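Local coordinates for protein protoporphyrinogen oxidase (PDB 3LOV) that binds FAD and probably oxidises coproporphyrinogen III to coproporphyrin III, with oxygen as acceptor, in heme b biosynthesis, at residues D60-V63 and I68-D71. Sequence-based numbering, arbitrary orientation. Where two conformers were deposited one is given.
Sequences DSYV and ILTD. With FAD (flavin-adenine dinucleotide), chain B.
Beside the flavin ring of the FAD site, strand 62-63 packs on the first turn of helix 68-75 through Tyr62, which meets Leu69 and Thr70. Leu69 lies over one face of the Tyr62 ring in a CH-pi contact. Its CG is 3.9 Å from the ring centroid and only 9° off the normal. Leu69 CD2 sits over the CG-CD1 side of the ring, 3.6 Å from Tyr62 CD1. With chi1 at -179°, the Leu69 side chain extends away from its backbone N and reaches across the ring face. Thr70 comes to the ring edge instead, with OG1 in the ring plane. Tyr62 OH and Thr70 OG1 share a hydrogen bond of 2.9 Å; either may be the donor. With an alanine at Tyr62, Thr70 OG1 would probably lose this partner and a gap would open where the ring covers Leu69. Just before Tyr62, Ser61 O accepts a weak hydrogen bond from FAD N3 at 2.7 Å. Ser61 OG donates to Asp60 OD1, while Asp60 OD2 forms a salt bridge with Lys349 and accepts a hydrogen bond from Trp350. Leu447, which binds FAD, touches Leu69. A short strand and the helix after it thus flank the flavin's pyrimidine end in this flavin-containing amine oxidoreductase family member.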
loop_
_atom_site.group_PDB
_atom_site.type_symbol
_atom_site.label_atom_id
_atom_site.label_comp_id
_atom_site.label_asym_id
_atom_site.label_seq_id
_atom_site.Cartn_x
_atom_site.Cartn_y
_atom_site.Cartn_z
ATOM N N ASP A 60 5.263 6.528 -1.246
ATOM C CA ASP A 60 5.779 7.683 -1.969
ATOM C C ASP A 60 4.693 8.428 -2.725
ATOM O O ASP A 60 4.898 9.570 -3.131
ATOM C CB ASP A 60 6.998 7.317 -2.847
ATOM C CG ASP A 60 6.638 6.607 -4.142
ATOM O OD1 ASP A 60 5.525 6.070 -4.254
ATOM O OD2 ASP A 60 7.492 6.609 -5.055
ATOM N N SER A 61 3.542 7.789 -2.911
ATOM C CA SER A 61 2.513 8.325 -3.793
ATOM C C SER A 61 1.223 7.538 -3.621
ATOM O O SER A 61 1.153 6.646 -2.789
ATOM C CB SER A 61 3.006 8.249 -5.250
ATOM O OG SER A 61 3.254 6.916 -5.660
ATOM N N TYR A 62 0.207 7.894 -4.396
ATOM C CA TYR A 62 -1.086 7.231 -4.402
ATOM C C TYR A 62 -1.645 7.208 -5.818
ATOM O O TYR A 62 -1.268 8.028 -6.641
ATOM C CB TYR A 62 -2.078 7.878 -3.431
ATOM C CG TYR A 62 -2.547 9.297 -3.792
ATOM C CD1 TYR A 62 -1.860 10.428 -3.354
ATOM C CD2 TYR A 62 -3.671 9.478 -4.574
ATOM C CE1 TYR A 62 -2.289 11.715 -3.701
ATOM C CE2 TYR A 62 -4.101 10.729 -4.935
ATOM C CZ TYR A 62 -3.423 11.836 -4.505
ATOM O OH TYR A 62 -3.916 13.012 -4.887
ATOM N N VAL A 63 -2.538 6.254 -6.080
ATOM C CA VAL A 63 -3.210 6.089 -7.381
ATOM C C VAL A 63 -4.180 7.234 -7.648
ATOM O O VAL A 63 -5.177 7.406 -6.908
ATOM C CB VAL A 63 -4.015 4.760 -7.435
ATOM C CG1 VAL A 63 -4.823 4.644 -8.737
ATOM C CG2 VAL A 63 -3.078 3.560 -7.247
ATOM N N ILE A 68 -10.549 10.466 -3.963
ATOM C CA ILE A 68 -10.904 10.946 -2.627
ATOM C C ILE A 68 -9.720 11.648 -1.933
ATOM O O ILE A 68 -9.904 12.674 -1.274
ATOM C CB ILE A 68 -11.508 9.833 -1.722
ATOM C CG1 ILE A 68 -12.131 10.457 -0.471
ATOM C CG2 ILE A 68 -10.450 8.776 -1.333
ATOM C CD1 ILE A 68 -12.952 9.472 0.363
ATOM N N LEU A 69 -8.498 11.161 -2.160
ATOM C CA LEU A 69 -7.329 11.734 -1.515
ATOM C C LEU A 69 -6.952 13.055 -2.217
ATOM O O LEU A 69 -6.503 14.008 -1.568
ATOM C CB LEU A 69 -6.151 10.740 -1.510
ATOM C CG LEU A 69 -4.838 11.193 -0.825
ATOM C CD1 LEU A 69 -5.090 12.042 0.438
ATOM C CD2 LEU A 69 -3.959 9.989 -0.456
ATOM N N THR A 70 -7.104 13.085 -3.547
ATOM C CA THR A 70 -6.956 14.332 -4.324
ATOM C C THR A 70 -7.914 15.389 -3.802
ATOM O O THR A 70 -7.513 16.508 -3.531
ATOM C CB THR A 70 -7.217 14.090 -5.809
ATOM O OG1 THR A 70 -6.492 12.927 -6.248
ATOM C CG2 THR A 70 -6.785 15.349 -6.643
ATOM N N ASP A 71 -9.162 14.993 -3.579
ATOM C CA ASP A 71 -10.179 15.906 -3.082
ATOM C C ASP A 71 -9.863 16.457 -1.677
ATOM O O ASP A 71 -10.008 17.674 -1.416
ATOM C CB ASP A 71 -11.527 15.214 -3.058
ATOM C CG ASP A 71 -12.070 14.935 -4.432
ATOM O OD1 ASP A 71 -11.720 15.652 -5.387
ATOM O OD2 ASP A 71 -12.873 13.990 -4.538
HETATM P PA FAD B . -0.475 3.598 10.301
HETATM O O1A FAD B . 0.188 4.533 9.348
HETATM O O2A FAD B . 0.210 2.330 10.651
HETATM O O5B FAD B . -0.788 4.393 11.643
HETATM C C5B FAD B . -1.125 3.753 12.847
HETATM C C4B FAD B . -0.938 4.768 13.981
HETATM O O4B FAD B . -1.459 4.256 15.209
HETATM C C3B FAD B . 0.528 5.102 14.169
HETATM O O3B FAD B . 0.739 6.498 14.279
HETATM C C2B FAD B . 0.837 4.350 15.449
HETATM O O2B FAD B . 1.827 4.948 16.209
HETATM C C1B FAD B . -0.479 4.407 16.196
HETATM N N9A FAD B . -0.671 3.378 17.230
HETATM C C8A FAD B . -0.269 2.062 17.300
HETATM N N7A FAD B . -0.691 1.510 18.466
HETATM C C5A FAD B . -1.366 2.480 19.156
HETATM C C6A FAD B . -2.035 2.509 20.382
HETATM N N6A FAD B . -2.134 1.420 21.140
HETATM N N1A FAD B . -2.634 3.683 20.810
HETATM C C2A FAD B . -2.613 4.805 20.017
HETATM N N3A FAD B . -1.975 4.767 18.791
HETATM C C4A FAD B . -1.352 3.641 18.388
HETATM N N1 FAD B . -0.048 3.226 0.131
HETATM C C2 FAD B . -0.175 3.984 -1.000
HETATM O O2 FAD B . -1.269 4.474 -1.311
HETATM N N3 FAD B . 0.914 4.180 -1.810
HETATM C C4 FAD B . 2.117 3.633 -1.543
HETATM O O4 FAD B . 3.048 3.876 -2.287
HETATM C C4X FAD B . 2.268 2.836 -0.428
HETATM N N5 FAD B . 3.513 2.310 -0.122
HETATM C C5X FAD B . 3.640 1.524 1.027
HETATM C C6 FAD B . 4.877 0.949 1.338
HETATM C C7 FAD B . 5.019 0.155 2.489
HETATM C C7M FAD B . 6.350 -0.451 2.821
HETATM C C8 FAD B . 3.929 -0.038 3.358
HETATM C C8M FAD B . 4.033 -0.898 4.604
HETATM C C9 FAD B . 2.698 0.542 3.067
HETATM C C9A FAD B . 2.534 1.322 1.900
HETATM N N10 FAD B . 1.296 1.906 1.603
HETATM C C10 FAD B . 1.171 2.656 0.427
HETATM C "C1'" FAD B . 0.066 1.725 2.460
HETATM C "C2'" FAD B . -0.059 2.942 3.409
HETATM O "O2'" FAD B . 1.038 2.960 4.245
HETATM C "C3'" FAD B . -1.330 2.912 4.269
HETATM O "O3'" FAD B . -2.400 3.234 3.390
HETATM C "C4'" FAD B . -1.380 3.932 5.435
HETATM O "O4'" FAD B . -0.131 4.384 5.922
HETATM C "C5'" FAD B . -2.082 3.353 6.648
HETATM O "O5'" FAD B . -2.233 4.363 7.613
HETATM P P FAD B . -2.997 4.030 8.954
HETATM O O1P FAD B . -4.172 3.113 8.736
HETATM O O2P FAD B . -3.274 5.249 9.800
HETATM O O3P FAD B . -1.923 3.124 9.792
#